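Long-range contacts in Sts-2 protein (Mus musculus, PDB 3D6A), which probably interferes with CBL-mediated down-regulation of activated receptor tyrosine kinases, this chain being its histidine phosphatase domain: residues A[17-22]-A[44-49]; A[65-70]-A[101-106]. One frame throughout, in Å; residues are numbered along the deposited sequence.

Contact 1. Residues A[17-22]-A[44-49]; sequences HGERVD and DLNFPR. With W (tungsten ion), chain J.
Glu19 and Val21 meet Asn46 and Pro48 in a small buried contact where the loop between strand 11-16 and helix 21-25 touches the turn at 44-49 in the long loop before helix 69-85; the first loop begins in the phosphatase active site, where the tungsten ion is bound. Its polar part is a single bond: Asn46 ND2 donates almost straight to Glu19 OE1 at 2.9 Å, staying in the plane of its own amide but meeting the carboxylate from above, with the two planes 71° apart. Glutamate suits the place because its chain, extended with CG anti to the backbone N (chi1 -175°), reaches across, and OE1 also takes a hydrogen bond from Ser68 OG. Asn46 is presented by a type I turn, Asp44 to Phe47, in which Asp44 OD1 receives Asn46 N at 2.9 Å as an Asx turn. Beside this, Val21 CG1 rests on Pro48 CD at 3.7 Å, two compact apolar groups crossing nearly at right angles. Arg20 grips Asp22 side-on, NE to OD1 and NH2 to OD2, through the syn lone pairs. With a leucine in place of Arg20, the Asp22 carboxylate would probably be left without its charge mate. His17 and Gly18 end the RHG signature of the histidine phosphatases; His17 NE2 binds the tungsten ion at 2.5 Å, while ND1 donates at 2.8 Å to Gly18 O, which lies in the ring plane, and this fixes the turn of the ring. Around the contact, Val21 packs on Trp29 of helix 29-32, Phe47 stacks with Phe25, and His17 leans on Arg99 and Cys100 of helix 98-111.

Contact 2. Residues A[65-70]-A[101-106]; sequences PPLSSC and VQTAKH
Gln102, Thr103 and His106, on one side of helix 98-111, receive Pro66 and Leu67 from the loop before helix 69-85. Gln102 does most of the work. Its chain runs extended beyond CG, which lies anti to the carbonyl carbon (chi1 -78°), and this carries OE1 to Leu67 N, a bond of 2.9 Å at 168° with the donor tilted from the carbonyl plane. Pro66 CB lies 3.8 Å from NE2 of the same amide. Closer to the backbone, Gln102 CB touches Leu67 CD2 at 3.5 Å, the two side chains running alongside with opposite sense. Next comes Thr103, whose OG1 sits 3.7 Å from Leu67 CD1; that hydroxyl is satisfied by Arg99 O and Gly18 N, so its meeting with the leucine is simple packing. One turn beyond Gln102, His106 offers the edge of its ring, CD2 lying 4.1 Å from Leu67 CD2. Glutamine thus suits a place where both a long aliphatic chain and a polar end are needed: a branched apolar side chain settles onto the helix, while one amide oxygen satisfies the backbone N-H of the loop that brings it there.

Contact 1 closes before contact 2 opens along the chain, yet their centres are only 8 Å apart. Segment 65-70 lies between the segments of contact 1 and helix 98-111: its Leu67 goes to the helix, while Ser68, the N-cap residue of helix 69-85, and Ser69 turn to contact 1. Leu45 O lies 2.8 Å from Ser69 OG, a probable hydrogen bond, and Asn46 OD1 accepts from Cys70 N at the start of that helix. Thus the loop bearing His17 is backed by the N-terminal end of helix 69-85 and by helix 98-111, next to the active site where the tungsten ion binds. Both contacts also touch the second subunit, consistent with the protein's reported dimerisation.

Contact 1. Residues A[17-22]-A[44-49]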
loop_
_atom_site.group_PDB
_atom_site.type_symbol
_atom_site.label_atom_id
_atom_site.label_comp_id
_atom_site.label_asym_id
_atom_site.label_seq_id
_atom_site.Cartn_x
_atom_site.Cartn_y
_atom_site.Cartn_z
ATOM N N HIS A 17 -8.432 5.496 -10.775
ATOM C CA HIS A 17 -8.729 4.557 -9.691
ATOM C C HIS A 17 -7.463 3.848 -9.201
ATOM O O HIS A 17 -6.447 3.751 -9.941
ATOM C CB HIS A 17 -9.714 3.502 -10.201
ATOM C CG HIS A 17 -9.206 2.717 -11.372
ATOM N ND1 HIS A 17 -8.281 1.703 -11.243
ATOM C CD2 HIS A 17 -9.547 2.755 -12.683
ATOM C CE1 HIS A 17 -8.030 1.189 -12.437
ATOM N NE2 HIS A 17 -8.787 1.811 -13.331
ATOM N N GLY A 18 -7.547 3.308 -7.982
ATOM C CA GLY A 18 -6.453 2.531 -7.401
ATOM C C GLY A 18 -6.315 1.167 -8.040
ATOM O O GLY A 18 -7.112 0.792 -8.898
ATOM N N GLU A 19 -5.275 0.443 -7.631
ATOM C CA GLU A 19 -4.947 -0.864 -8.158
ATOM C C GLU A 19 -6.165 -1.782 -8.032
ATOM O O GLU A 19 -6.748 -1.894 -6.955
ATOM C CB GLU A 19 -3.755 -1.455 -7.372
ATOM C CG GLU A 19 -3.249 -2.781 -7.912
ATOM C CD GLU A 19 -2.223 -3.435 -7.011
ATOM O OE1 GLU A 19 -2.606 -3.965 -5.931
ATOM O OE2 GLU A 19 -1.030 -3.435 -7.393
ATOM N N ARG A 20 -6.529 -2.422 -9.144
ATOM C CA ARG A 20 -7.547 -3.488 -9.178
ATOM C C ARG A 20 -6.961 -4.871 -8.958
ATOM O O ARG A 20 -5.783 -5.143 -9.299
ATOM C CB ARG A 20 -8.393 -3.430 -10.481
ATOM C CG ARG A 20 -7.743 -2.674 -11.585
ATOM C CD ARG A 20 -8.643 -2.267 -12.745
ATOM N NE ARG A 20 -9.181 -3.394 -13.491
ATOM C CZ ARG A 20 -9.543 -3.339 -14.772
ATOM N NH1 ARG A 20 -9.389 -2.205 -15.451
ATOM N NH2 ARG A 20 -10.040 -4.425 -15.386
ATOM N N VAL A 21 -7.763 -5.746 -8.355
ATOM C CA VAL A 21 -7.336 -7.123 -8.092
ATOM C C VAL A 21 -6.910 -7.859 -9.369
ATOM O O VAL A 21 -5.946 -8.646 -9.348
ATOM C CB VAL A 21 -8.425 -7.979 -7.345
ATOM C CG1 VAL A 21 -8.551 -7.552 -5.895
ATOM C CG2 VAL A 21 -9.767 -7.916 -8.047
ATOM N N ASP A 22 -7.619 -7.625 -10.474
ATOM C CA ASP A 22 -7.280 -8.333 -11.720
ATOM C C ASP A 22 -5.995 -7.845 -12.397
ATOM O O ASP A 22 -5.403 -8.601 -13.162
ATOM C CB ASP A 22 -8.457 -8.364 -12.701
ATOM C CG ASP A 22 -8.830 -7.000 -13.227
ATOM O OD1 ASP A 22 -8.443 -5.988 -12.605
ATOM O OD2 ASP A 22 -9.515 -6.938 -14.275
ATOM N N ASP A 44 -4.859 -14.419 -0.963
ATOM C CA ASP A 44 -3.682 -13.574 -0.853
ATOM C C ASP A 44 -4.144 -12.316 -0.092
ATOM O O ASP A 44 -5.299 -11.915 -0.202
ATOM C CB ASP A 44 -3.162 -13.246 -2.268
ATOM C CG ASP A 44 -1.855 -12.426 -2.272
ATOM O OD1 ASP A 44 -1.881 -11.202 -2.006
ATOM O OD2 ASP A 44 -0.796 -12.999 -2.592
ATOM N N LEU A 45 -3.265 -11.691 0.675
ATOM C CA LEU A 45 -3.642 -10.491 1.447
ATOM C C LEU A 45 -3.992 -9.270 0.568
ATOM O O LEU A 45 -4.583 -8.297 1.050
ATOM C CB LEU A 45 -2.557 -10.129 2.469
ATOM C CG LEU A 45 -2.319 -11.127 3.615
ATOM C CD1 LEU A 45 -1.231 -10.635 4.562
ATOM C CD2 LEU A 45 -3.610 -11.451 4.386
ATOM N N ASN A 46 -3.641 -9.323 -0.718
ATOM C CA ASN A 46 -4.001 -8.246 -1.627
ATOM C C ASN A 46 -5.450 -8.334 -2.156
ATOM O O ASN A 46 -5.975 -7.397 -2.754
ATOM C CB ASN A 46 -2.971 -8.095 -2.735
ATOM C CG ASN A 46 -2.982 -6.690 -3.354
ATOM O OD1 ASN A 46 -3.221 -5.686 -2.662
ATOM N ND2 ASN A 46 -2.721 -6.621 -4.663
ATOM N N PHE A 47 -6.096 -9.473 -1.914
ATOM C CA PHE A 47 -7.550 -9.554 -2.037
ATOM C C PHE A 47 -8.127 -8.791 -0.860
ATOM O O PHE A 47 -7.590 -8.884 0.249
ATOM C CB PHE A 47 -8.022 -11.011 -2.057
ATOM C CG PHE A 47 -7.804 -11.689 -3.381
ATOM C CD1 PHE A 47 -6.563 -12.225 -3.705
ATOM C CD2 PHE A 47 -8.831 -11.767 -4.320
ATOM C CE1 PHE A 47 -6.352 -12.846 -4.943
ATOM C CE2 PHE A 47 -8.621 -12.385 -5.564
ATOM C CZ PHE A 47 -7.389 -12.921 -5.871
ATOM N N PRO A 48 -9.188 -8.002 -1.105
ATOM C CA PRO A 48 -9.831 -7.199 -0.065
ATOM C C PRO A 48 -10.565 -8.070 0.962
ATOM O O PRO A 48 -10.875 -9.236 0.682
ATOM C CB PRO A 48 -10.829 -6.343 -0.851
ATOM C CG PRO A 48 -11.135 -7.149 -2.070
ATOM C CD PRO A 48 -9.846 -7.844 -2.415
ATOM N N ARG A 49 -10.856 -7.499 2.128
ATOM C CA ARG A 49 -11.538 -8.222 3.212
ATOM C C ARG A 49 -12.863 -8.853 2.800
ATOM O O ARG A 49 -13.212 -9.949 3.261
ATOM C CB ARG A 49 -11.759 -7.304 4.413
ATOM C CG ARG A 49 -10.823 -7.563 5.582
ATOM C CD ARG A 49 -11.371 -6.927 6.859
ATOM N NE ARG A 49 -11.284 -7.832 8.006
ATOM C CZ ARG A 49 -12.324 -8.472 8.561
ATOM N NH1 ARG A 49 -13.565 -8.328 8.085
ATOM N NH2 ARG A 49 -12.128 -9.263 9.609
HETATM W W W J . -8.331 1.518 -15.800
HETATM O O HOH W 1 -7.130 -0.093 -15.528
HETATM O O HOH W 2 -10.205 1.264 -15.091
HETATM O O HOH W 3 -7.487 3.330 -15.513
#

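Contact 2. Residues A[65-70]-A[101-106]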
loop_
_atom_site.group_PDB
_atom_site.type_symbol
_atom_site.label_atom_id
_atom_site.label_comp_id
_atom_site.label_asym_id
_atom_site.label_seq_id
_atom_site.Cartn_x
_atom_site.Cartn_y
_atom_site.Cartn_z
ATOM N N PRO A 65 -14.170 -5.599 -11.425
ATOM C CA PRO A 65 -13.368 -5.997 -10.284
ATOM C C PRO A 65 -13.249 -4.870 -9.253
ATOM O O PRO A 65 -13.331 -3.684 -9.620
ATOM C CB PRO A 65 -12.005 -6.313 -10.909
ATOM C CG PRO A 65 -11.945 -5.427 -12.117
ATOM C CD PRO A 65 -13.345 -5.350 -12.621
ATOM N N PRO A 66 -13.109 -5.238 -7.967
ATOM C CA PRO A 66 -12.868 -4.260 -6.925
ATOM C C PRO A 66 -11.389 -3.901 -6.828
ATOM O O PRO A 66 -10.543 -4.540 -7.457
ATOM C CB PRO A 66 -13.280 -5.012 -5.656
ATOM C CG PRO A 66 -12.925 -6.413 -5.943
ATOM C CD PRO A 66 -13.220 -6.607 -7.409
ATOM N N LEU A 67 -11.105 -2.883 -6.027
ATOM C CA LEU A 67 -9.753 -2.527 -5.628
ATOM C C LEU A 67 -9.117 -3.667 -4.855
ATOM O O LEU A 67 -9.769 -4.365 -4.084
ATOM C CB LEU A 67 -9.818 -1.290 -4.728
ATOM C CG LEU A 67 -9.618 0.144 -5.224
ATOM C CD1 LEU A 67 -9.693 0.403 -6.735
ATOM C CD2 LEU A 67 -10.422 1.136 -4.375
ATOM N N SER A 68 -7.831 -3.835 -5.066
ATOM C CA SER A 68 -7.030 -4.692 -4.229
ATOM C C SER A 68 -6.818 -3.970 -2.880
ATOM O O SER A 68 -7.190 -2.810 -2.733
ATOM C CB SER A 68 -5.712 -4.991 -4.956
ATOM O OG SER A 68 -4.894 -3.834 -4.989
ATOM N N SER A 69 -6.234 -4.645 -1.897
ATOM C CA SER A 69 -5.839 -3.979 -0.640
ATOM C C SER A 69 -4.820 -2.845 -0.875
ATOM O O SER A 69 -4.823 -1.825 -0.169
ATOM C CB SER A 69 -5.241 -5.002 0.334
ATOM O OG SER A 69 -6.153 -6.067 0.570
ATOM N N CYS A 70 -3.950 -3.025 -1.866
ATOM C CA CYS A 70 -2.978 -1.981 -2.216
ATOM C C CYS A 70 -3.688 -0.774 -2.824
ATOM O O CYS A 70 -3.333 0.365 -2.537
ATOM C CB CYS A 70 -1.895 -2.515 -3.167
ATOM S SG CYS A 70 -0.541 -1.367 -3.469
ATOM N N VAL A 101 -15.871 4.016 -7.848
ATOM C CA VAL A 101 -16.706 4.410 -6.707
ATOM C C VAL A 101 -15.986 4.135 -5.384
ATOM O O VAL A 101 -16.052 4.956 -4.459
ATOM C CB VAL A 101 -18.106 3.752 -6.729
ATOM C CG1 VAL A 101 -18.900 4.159 -5.494
ATOM C CG2 VAL A 101 -18.882 4.176 -7.974
ATOM N N GLN A 102 -15.272 3.011 -5.320
ATOM C CA GLN A 102 -14.456 2.643 -4.155
ATOM C C GLN A 102 -13.294 3.611 -3.902
ATOM O O GLN A 102 -13.007 3.957 -2.766
ATOM C CB GLN A 102 -13.883 1.219 -4.308
ATOM C CG GLN A 102 -14.854 0.102 -4.032
ATOM C CD GLN A 102 -14.259 -1.282 -4.256
ATOM O OE1 GLN A 102 -13.533 -1.520 -5.223
ATOM N NE2 GLN A 102 -14.621 -2.227 -3.385
ATOM N N THR A 103 -12.606 4.019 -4.962
ATOM C CA THR A 103 -11.523 4.991 -4.841
ATOM C C THR A 103 -12.058 6.295 -4.274
ATOM O O THR A 103 -11.475 6.862 -3.346
ATOM C CB THR A 103 -10.825 5.244 -6.200
ATOM O OG1 THR A 103 -10.248 4.023 -6.671
ATOM C CG2 THR A 103 -9.745 6.276 -6.055
ATOM N N ALA A 104 -13.185 6.746 -4.827
ATOM C CA ALA A 104 -13.888 7.940 -4.366
ATOM C C ALA A 104 -14.283 7.808 -2.895
ATOM O O ALA A 104 -13.999 8.700 -2.092
ATOM C CB ALA A 104 -15.126 8.215 -5.252
ATOM N N LYS A 105 -14.871 6.670 -2.532
ATOM C CA LYS A 105 -15.258 6.425 -1.126
ATOM C C LYS A 105 -14.097 6.571 -0.159
ATOM O O LYS A 105 -14.202 7.306 0.821
ATOM C CB LYS A 105 -15.912 5.043 -0.957
ATOM C CG LYS A 105 -16.210 4.668 0.498
ATOM C CD LYS A 105 -17.112 3.451 0.592
ATOM C CE LYS A 105 -17.290 2.986 2.035
ATOM N NZ LYS A 105 -18.093 1.719 2.108
ATOM N N HIS A 106 -12.995 5.872 -0.444
ATOM C CA HIS A 106 -11.783 5.901 0.392
ATOM C C HIS A 106 -11.081 7.261 0.459
ATOM O O HIS A 106 -10.510 7.606 1.505
ATOM C CB HIS A 106 -10.802 4.793 -0.044
ATOM C CG HIS A 106 -11.337 3.407 0.184
ATOM N ND1 HIS A 106 -11.646 2.927 1.442
ATOM C CD2 HIS A 106 -11.647 2.413 -0.680
ATOM C CE1 HIS A 106 -12.120 1.697 1.343
ATOM N NE2 HIS A 106 -12.124 1.357 0.067
#